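Local coordinates for histidinol-phosphate aminotransferase (Clostridium acetobutylicum, PDB 3FTB), which probably catalyses a pyridoxal 5'-phosphate-dependent transamination, as a histidinol-phosphate aminotransferase of histidine biosynthesis, at residues A[77-82]-A[200-205]; A[91-96]-A[236-241]; A[206-211]-A[227-232]. All blocks are in the same frame, centred on the assembly; numbering follows the deposited sequence.

Contact 1: A[77-82]-A[200-205]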
# COMPACT_ATOMS: atom_id res chain seq x y z
N LYS A 77 -13.09 3.04 -21.94
CA LYS A 77 -13.81 3.90 -21.00
C LYS A 77 -14.96 3.12 -20.35
O LYS A 77 -15.25 1.99 -20.74
CB LYS A 77 -14.31 5.17 -21.71
CG LYS A 77 -13.21 6.00 -22.38
CD LYS A 77 -12.25 6.53 -21.36
CE LYS A 77 -11.09 7.26 -22.01
NZ LYS A 77 -10.43 8.14 -21.01
N ASP A 78 -15.59 3.73 -19.35
CA ASP A 78 -16.71 3.12 -18.63
C ASP A 78 -16.39 1.68 -18.21
O ASP A 78 -17.14 0.74 -18.51
CB ASP A 78 -18.01 3.20 -19.46
CG ASP A 78 -19.29 2.99 -18.61
OD1 ASP A 78 -19.24 3.14 -17.37
OD2 ASP A 78 -20.35 2.67 -19.20
N ILE A 79 -15.26 1.53 -17.52
CA ILE A 79 -14.83 0.24 -16.98
C ILE A 79 -14.51 0.39 -15.51
O ILE A 79 -14.20 1.48 -15.05
CB ILE A 79 -13.56 -0.29 -17.69
CG1 ILE A 79 -12.50 0.81 -17.80
CG2 ILE A 79 -13.89 -0.81 -19.07
CD1 ILE A 79 -11.09 0.28 -18.14
N GLY A 80 -14.61 -0.71 -14.77
CA GLY A 80 -14.14 -0.71 -13.40
C GLY A 80 -12.62 -0.69 -13.41
O GLY A 80 -11.97 -1.38 -14.23
N ILE A 81 -12.04 0.11 -12.52
CA ILE A 81 -10.60 0.16 -12.35
C ILE A 81 -10.29 0.08 -10.86
O ILE A 81 -10.85 0.83 -10.06
CB ILE A 81 -10.00 1.44 -12.95
CG1 ILE A 81 -10.33 1.55 -14.44
CG2 ILE A 81 -8.49 1.48 -12.72
CD1 ILE A 81 -10.05 2.91 -15.02
N VAL A 82 -9.42 -0.84 -10.47
CA VAL A 82 -9.03 -0.97 -9.08
C VAL A 82 -7.54 -0.77 -8.98
O VAL A 82 -6.78 -1.36 -9.73
CB VAL A 82 -9.47 -2.33 -8.46
CG1 VAL A 82 -10.99 -2.34 -8.24
CG2 VAL A 82 -9.05 -3.49 -9.33
N GLU A 200 -11.41 -7.70 -24.91
CA GLU A 200 -12.59 -8.54 -24.75
C GLU A 200 -13.44 -8.07 -23.57
O GLU A 200 -14.51 -8.63 -23.31
CB GLU A 200 -12.19 -10.01 -24.56
CG GLU A 200 -12.21 -10.87 -25.82
CD GLU A 200 -10.91 -10.79 -26.59
OE1 GLU A 200 -9.90 -10.35 -26.01
OE2 GLU A 200 -10.90 -11.18 -27.78
N ILE A 201 -12.96 -7.06 -22.86
CA ILE A 201 -13.58 -6.59 -21.61
C ILE A 201 -15.05 -6.20 -21.78
O ILE A 201 -15.90 -6.49 -20.92
CB ILE A 201 -12.77 -5.41 -21.00
CG1 ILE A 201 -11.37 -5.87 -20.57
CG2 ILE A 201 -13.50 -4.79 -19.83
CD1 ILE A 201 -11.37 -6.71 -19.34
N LYS A 202 -15.36 -5.54 -22.89
CA LYS A 202 -16.72 -5.08 -23.14
C LYS A 202 -17.70 -6.23 -23.44
O LYS A 202 -18.88 -6.16 -23.10
CB LYS A 202 -16.71 -4.06 -24.27
CG LYS A 202 -15.83 -2.86 -23.98
CD LYS A 202 -16.12 -2.33 -22.60
CE LYS A 202 -15.77 -0.88 -22.50
NZ LYS A 202 -16.42 -0.23 -21.34
N ASN A 203 -17.19 -7.27 -24.08
CA ASN A 203 -18.04 -8.37 -24.51
C ASN A 203 -18.34 -9.35 -23.41
O ASN A 203 -19.24 -10.18 -23.55
CB ASN A 203 -17.41 -9.08 -25.69
CG ASN A 203 -17.40 -8.23 -26.92
OD1 ASN A 203 -18.38 -8.18 -27.66
ND2 ASN A 203 -16.30 -7.52 -27.15
N TYR A 204 -17.57 -9.27 -22.32
CA TYR A 204 -17.72 -10.21 -21.20
C TYR A 204 -17.46 -9.51 -19.87
O TYR A 204 -16.35 -9.04 -19.62
CB TYR A 204 -16.75 -11.40 -21.35
CG TYR A 204 -16.96 -12.21 -22.60
CD1 TYR A 204 -18.03 -13.09 -22.72
CD2 TYR A 204 -16.10 -12.09 -23.68
CE1 TYR A 204 -18.23 -13.82 -23.87
CE2 TYR A 204 -16.29 -12.82 -24.85
CZ TYR A 204 -17.36 -13.68 -24.93
OH TYR A 204 -17.55 -14.40 -26.08
N SER A 205 -18.48 -9.45 -19.01
CA SER A 205 -18.24 -8.97 -17.66
C SER A 205 -18.02 -10.10 -16.64
O SER A 205 -18.26 -9.93 -15.44
CB SER A 205 -19.31 -7.96 -17.20
OG SER A 205 -20.34 -7.81 -18.15
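The ammonium group of Lys202 reaches across to the backbone at the start of the segment 77-82, where NZ donates a hydrogen bond of 2.6 Å to Lys77 O. The nitrogen lies almost in line with the carbonyl bond, at a C=O...N angle of 166°. The side-chain amide oxygen of Asn230 accepts a further hydrogen bond from it, so the lysine tip is held by two bonds to neutral oxygens; Asp78 O is 3.1 Å from the same NZ. The Asp78 carboxylate stands back, with OD2 5.3 Å from Lys202 NZ, and could add only a longer-range attraction. A long, flexible lysine suits this place, since its polar end can bridge two loops while its methylenes stay near apolar groups. The chain bends early, at chi2 (-48°), and then runs out to cross Ile79 at about a right angle, with CE 3.9 Å from Ile79 CG2. That same methyl is 4.1 Å from Ile201 CG2, a small apolar contact beside the lysine in which two beta-branched residues meet through their short branches. This is a surface contact. It ties the loop leading into strand 80-84, outermost in its sheet within this chain, to the loop before strand 207-212, while Ile201 also packs on Ile209 of that strand and both isoleucines touch Asn230.

Contact 2: A[91-96]-A[236-241]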
# COMPACT_ATOMS: atom_id res chain seq x y z
N ILE A 91 -4.50 -9.54 -6.95
CA ILE A 91 -4.58 -11.00 -6.97
C ILE A 91 -5.25 -11.52 -5.71
O ILE A 91 -6.25 -12.25 -5.77
CB ILE A 91 -3.18 -11.62 -7.09
CG1 ILE A 91 -2.53 -11.22 -8.42
CG2 ILE A 91 -3.25 -13.14 -6.94
CD1 ILE A 91 -1.09 -11.65 -8.55
N GLU A 92 -4.71 -11.13 -4.55
CA GLU A 92 -5.32 -11.49 -3.27
C GLU A 92 -6.78 -11.07 -3.19
O GLU A 92 -7.65 -11.90 -2.90
CB GLU A 92 -4.54 -10.89 -2.10
CG GLU A 92 -5.28 -10.96 -0.78
CD GLU A 92 -4.40 -10.63 0.41
OE1 GLU A 92 -3.21 -11.01 0.38
OE2 GLU A 92 -4.89 -10.01 1.37
N LEU A 93 -7.05 -9.79 -3.43
CA LEU A 93 -8.38 -9.22 -3.25
C LEU A 93 -9.44 -9.81 -4.17
O LEU A 93 -10.56 -10.08 -3.74
CB LEU A 93 -8.36 -7.70 -3.42
CG LEU A 93 -7.82 -6.91 -2.24
CD1 LEU A 93 -7.60 -5.48 -2.66
CD2 LEU A 93 -8.75 -6.98 -1.05
N SER A 94 -9.09 -9.99 -5.44
CA SER A 94 -10.04 -10.56 -6.38
C SER A 94 -10.36 -12.01 -6.00
O SER A 94 -11.47 -12.49 -6.19
CB SER A 94 -9.53 -10.46 -7.82
OG SER A 94 -8.24 -11.04 -7.95
N ILE A 95 -9.38 -12.70 -5.42
CA ILE A 95 -9.59 -14.08 -5.00
C ILE A 95 -10.32 -14.11 -3.65
O ILE A 95 -11.03 -15.08 -3.34
CB ILE A 95 -8.25 -14.85 -4.93
CG1 ILE A 95 -7.68 -15.07 -6.34
CG2 ILE A 95 -8.42 -16.19 -4.21
CD1 ILE A 95 -6.25 -15.60 -6.35
N SER A 96 -10.18 -13.04 -2.88
CA SER A 96 -10.84 -12.93 -1.58
C SER A 96 -12.36 -12.90 -1.71
O SER A 96 -13.07 -13.07 -0.72
CB SER A 96 -10.37 -11.68 -0.83
OG SER A 96 -11.00 -10.50 -1.31
N ALA A 236 -16.50 -2.20 -7.29
CA ALA A 236 -17.05 -1.58 -6.10
C ALA A 236 -16.79 -2.46 -4.88
O ALA A 236 -16.50 -1.97 -3.80
CB ALA A 236 -18.54 -1.32 -6.26
N LYS A 237 -16.88 -3.77 -5.07
CA LYS A 237 -16.67 -4.71 -3.98
C LYS A 237 -15.20 -4.78 -3.52
O LYS A 237 -14.90 -4.97 -2.33
CB LYS A 237 -17.17 -6.10 -4.38
CG LYS A 237 -18.66 -6.20 -4.64
CD LYS A 237 -19.01 -7.57 -5.23
CE LYS A 237 -20.50 -7.75 -5.42
NZ LYS A 237 -20.82 -9.09 -5.97
N ILE A 238 -14.29 -4.65 -4.48
CA ILE A 238 -12.87 -4.66 -4.18
C ILE A 238 -12.44 -3.36 -3.53
O ILE A 238 -11.59 -3.35 -2.64
CB ILE A 238 -12.03 -4.94 -5.43
CG1 ILE A 238 -12.28 -6.37 -5.92
CG2 ILE A 238 -10.57 -4.74 -5.12
CD1 ILE A 238 -11.81 -6.62 -7.32
N LYS A 239 -13.04 -2.25 -3.97
CA LYS A 239 -12.77 -0.94 -3.41
C LYS A 239 -13.29 -0.90 -1.98
O LYS A 239 -12.62 -0.43 -1.07
CB LYS A 239 -13.43 0.15 -4.24
CG LYS A 239 -12.63 1.44 -4.37
CD LYS A 239 -13.00 2.15 -5.67
CE LYS A 239 -12.75 1.24 -6.88
NZ LYS A 239 -13.47 1.67 -8.12
N ALA A 240 -14.48 -1.45 -1.80
CA ALA A 240 -15.10 -1.57 -0.48
C ALA A 240 -14.18 -2.27 0.53
O ALA A 240 -14.29 -2.06 1.73
CB ALA A 240 -16.41 -2.32 -0.58
N LYS A 241 -13.27 -3.09 0.02
CA LYS A 241 -12.35 -3.82 0.89
C LYS A 241 -11.08 -3.01 1.19
O LYS A 241 -10.48 -3.16 2.26
CB LYS A 241 -12.00 -5.18 0.27
CG LYS A 241 -13.20 -6.10 0.10
CD LYS A 241 -12.77 -7.54 -0.10
CE LYS A 241 -13.94 -8.48 0.14
NZ LYS A 241 -13.54 -9.91 0.17
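Ile238, the first residue of the segment 236-241 to touch the helix 87-95, meets Leu93 through its short branch. CG2 lies 3.9 Å from Leu93 CD1 and is also near Leu93 CB, the two side chains crossing obliquely where the backbones come closest. The longer branch turns elsewhere: with CG1 beside the backbone N (chi1 -67°) and chi2 extended, CD1 reaches the backbone of Ser94, 4.4 Å from its CA. A branched isoleucine can thus fill two places at once, and Ser94 offers a small surface there, its own hydroxyl being turned back to Ile90 O within its helix.

Three residues on, Lys241 takes up the contact with both its apolar stem and its charged end. CB packs against the other methyl of Leu93, CD2, at 3.9 Å, and the two side chains slide past each other in opposite directions. Beyond CG the lysine is extended, which carries NZ across to Ser96, where it donates a 3.0 Å hydrogen bond to Ser96 OG. This hydroxyl in turn donates to Leu93 O at 2.5 Å, so it is held twice, as acceptor and as donor. Serine suits the spot, being short enough to turn back to the carbonyl of Leu93 while still receiving the lysine.

Helices 87-95 and 232-239 lie side by side against the large sheet, with Ile238 and Ser94 both resting on Phe208 of strand 207-212. Leu97 packs against Ile238 and Lys241, and the second subunit comes close too, its Lys117 donating to the backbone oxygen of Lys241.

Contact 3: A[206-211]-A[227-232]. With PO4 (phosphate ion), chain G.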
# COMPACT_ATOMS: atom_id res chain seq x y z
N CYS A 206 -17.57 -11.25 -17.13
CA CYS A 206 -17.02 -12.31 -16.28
C CYS A 206 -15.52 -12.09 -16.19
O CYS A 206 -14.88 -12.45 -15.21
CB CYS A 206 -17.31 -13.71 -16.85
SG CYS A 206 -16.46 -14.11 -18.41
N LEU A 207 -14.97 -11.45 -17.22
CA LEU A 207 -13.54 -11.15 -17.28
C LEU A 207 -13.12 -10.16 -16.20
O LEU A 207 -13.69 -9.08 -16.07
CB LEU A 207 -13.16 -10.58 -18.64
CG LEU A 207 -12.76 -11.49 -19.80
CD1 LEU A 207 -12.54 -10.64 -21.04
CD2 LEU A 207 -11.51 -12.27 -19.47
N PHE A 208 -12.09 -10.53 -15.45
CA PHE A 208 -11.38 -9.58 -14.61
C PHE A 208 -9.89 -9.70 -14.94
O PHE A 208 -9.31 -10.79 -14.82
CB PHE A 208 -11.65 -9.86 -13.14
CG PHE A 208 -10.99 -8.87 -12.21
CD1 PHE A 208 -11.61 -7.68 -11.91
CD2 PHE A 208 -9.76 -9.15 -11.64
CE1 PHE A 208 -11.01 -6.77 -11.06
CE2 PHE A 208 -9.15 -8.24 -10.78
CZ PHE A 208 -9.79 -7.04 -10.49
N ILE A 209 -9.28 -8.61 -15.39
CA ILE A 209 -7.87 -8.64 -15.79
C ILE A 209 -6.98 -7.93 -14.79
O ILE A 209 -7.34 -6.87 -14.27
CB ILE A 209 -7.64 -7.99 -17.19
CG1 ILE A 209 -8.66 -8.50 -18.22
CG2 ILE A 209 -6.23 -8.21 -17.66
CD1 ILE A 209 -8.64 -9.98 -18.43
N ILE A 210 -5.81 -8.52 -14.51
CA ILE A 210 -4.81 -7.91 -13.66
C ILE A 210 -3.58 -7.49 -14.48
O ILE A 210 -2.95 -8.32 -15.15
CB ILE A 210 -4.38 -8.89 -12.56
CG1 ILE A 210 -5.59 -9.27 -11.70
CG2 ILE A 210 -3.30 -8.31 -11.70
CD1 ILE A 210 -5.27 -10.22 -10.55
N ARG A 211 -3.27 -6.20 -14.47
CA ARG A 211 -2.04 -5.73 -15.09
C ARG A 211 -1.07 -5.25 -14.03
O ARG A 211 -1.43 -5.11 -12.87
CB ARG A 211 -2.33 -4.60 -16.06
CG ARG A 211 -3.17 -4.99 -17.25
CD ARG A 211 -2.42 -5.85 -18.21
NE ARG A 211 -3.13 -5.95 -19.48
CZ ARG A 211 -2.77 -5.31 -20.57
NH1 ARG A 211 -1.70 -4.53 -20.54
NH2 ARG A 211 -3.46 -5.45 -21.69
N GLY A 227 -6.53 -3.40 -11.77
CA GLY A 227 -7.61 -4.27 -12.21
C GLY A 227 -8.47 -3.61 -13.28
O GLY A 227 -8.74 -2.42 -13.21
N ILE A 228 -8.92 -4.41 -14.25
CA ILE A 228 -9.65 -3.94 -15.42
C ILE A 228 -10.89 -4.82 -15.63
O ILE A 228 -10.74 -6.01 -15.87
CB ILE A 228 -8.75 -4.03 -16.67
CG1 ILE A 228 -7.59 -3.05 -16.53
CG2 ILE A 228 -9.53 -3.78 -17.94
CD1 ILE A 228 -8.04 -1.65 -16.07
N THR A 229 -12.09 -4.25 -15.55
CA THR A 229 -13.31 -5.05 -15.71
C THR A 229 -14.53 -4.20 -16.07
O THR A 229 -14.67 -3.07 -15.60
CB THR A 229 -13.64 -5.89 -14.44
OG1 THR A 229 -14.66 -6.85 -14.73
CG2 THR A 229 -14.11 -5.01 -13.31
N ASN A 230 -15.40 -4.75 -16.89
CA ASN A 230 -16.68 -4.12 -17.18
C ASN A 230 -17.67 -4.37 -16.05
O ASN A 230 -18.74 -3.79 -16.01
CB ASN A 230 -17.27 -4.64 -18.49
CG ASN A 230 -17.87 -3.54 -19.32
OD1 ASN A 230 -17.26 -2.48 -19.49
ND2 ASN A 230 -19.07 -3.77 -19.85
N ASN A 231 -17.30 -5.26 -15.14
CA ASN A 231 -18.16 -5.59 -14.00
C ASN A 231 -18.04 -4.55 -12.90
O ASN A 231 -17.46 -4.81 -11.84
CB ASN A 231 -17.83 -6.98 -13.46
CG ASN A 231 -18.81 -7.43 -12.39
OD1 ASN A 231 -19.35 -6.62 -11.62
ND2 ASN A 231 -19.03 -8.74 -12.32
N LYS A 232 -18.60 -3.37 -13.15
CA LYS A 232 -18.54 -2.27 -12.20
C LYS A 232 -18.82 -2.68 -10.75
O LYS A 232 -18.22 -2.12 -9.83
CB LYS A 232 -19.48 -1.15 -12.64
CG LYS A 232 -18.79 -0.09 -13.50
CD LYS A 232 -18.29 -0.66 -14.81
CE LYS A 232 -19.36 -0.60 -15.90
NZ LYS A 232 -18.82 -1.00 -17.22
P PO4 G . -1.79 -3.19 -23.78
O1 PO4 G . -1.11 -3.20 -22.43
O2 PO4 G . -2.29 -1.79 -24.07
O3 PO4 G . -0.79 -3.62 -24.83
O4 PO4 G . -2.97 -4.13 -23.81
O HOH W 1 -14.53 -7.33 -18.28
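Thr229 meets strand 207-211 with each part of its side chain. CB lies 3.6 Å from Leu207 O and 3.7 Å from Phe208 CD1, and CG2 touches the same ring atom from slightly farther off. OG1, placed anti to the backbone N (chi1 -168°), donates to Leu207 O at 2.8 Å in the carbonyl plane. The same hydroxyl accepts from Asn231 N, two residues on, making an ST turn as the chain leaves the strand. Threonine suits the spot because its beta carbon carries a methyl for the ring and a hydroxyl for the backbone. A water joins Leu207 O to Asn230 N.

Farther along, Ile209 and Ile228 form an antiparallel hydrogen-bonded pair: Ile209 N donates to Ile228 O at 3.0 Å, nearly straight at 172°, and Ile228 N to Ile209 O at 2.9 Å. The Phe208 ring approaches Gly227 obliquely, CZ 3.9 Å from its CA; glycine suits the spot, as it brings no side chain against the ring.

Past the pair, Arg211 holds a phosphate ion, probably from the crystallisation liquor, at its guanidinium edge. NH2 donates to O4 at 2.5 Å; NH1 lies so close to O1 that the detail there is doubtful. Glu184 holds NE. Strands 207-212 and 225-229 are an antiparallel pair within the seven-stranded, mostly parallel sheet that marks the large domain of fold-type I pyridoxal phosphate enzymes.

Contact 3 is the buried member of the set. It joins two neighbouring strands by paired backbone bonds, one threonine hydroxyl and apolar side chains. Contact 1, about 6 Å away between centres, lies at the surface and relies on a lysine reaching backbone oxygen; strand 80-84 pairs with 225-229, so both contacts share one sheet, and Lys232 of contact 3 donates to Asp78 O. Contact 2, partly buried, packs two helices side by side against that sheet, with an apolar centre and a lysine-serine bond beside it. Ile91 of its first helix meets Ile210 of contact 3, while Val82 touches Ile238 from contact 1.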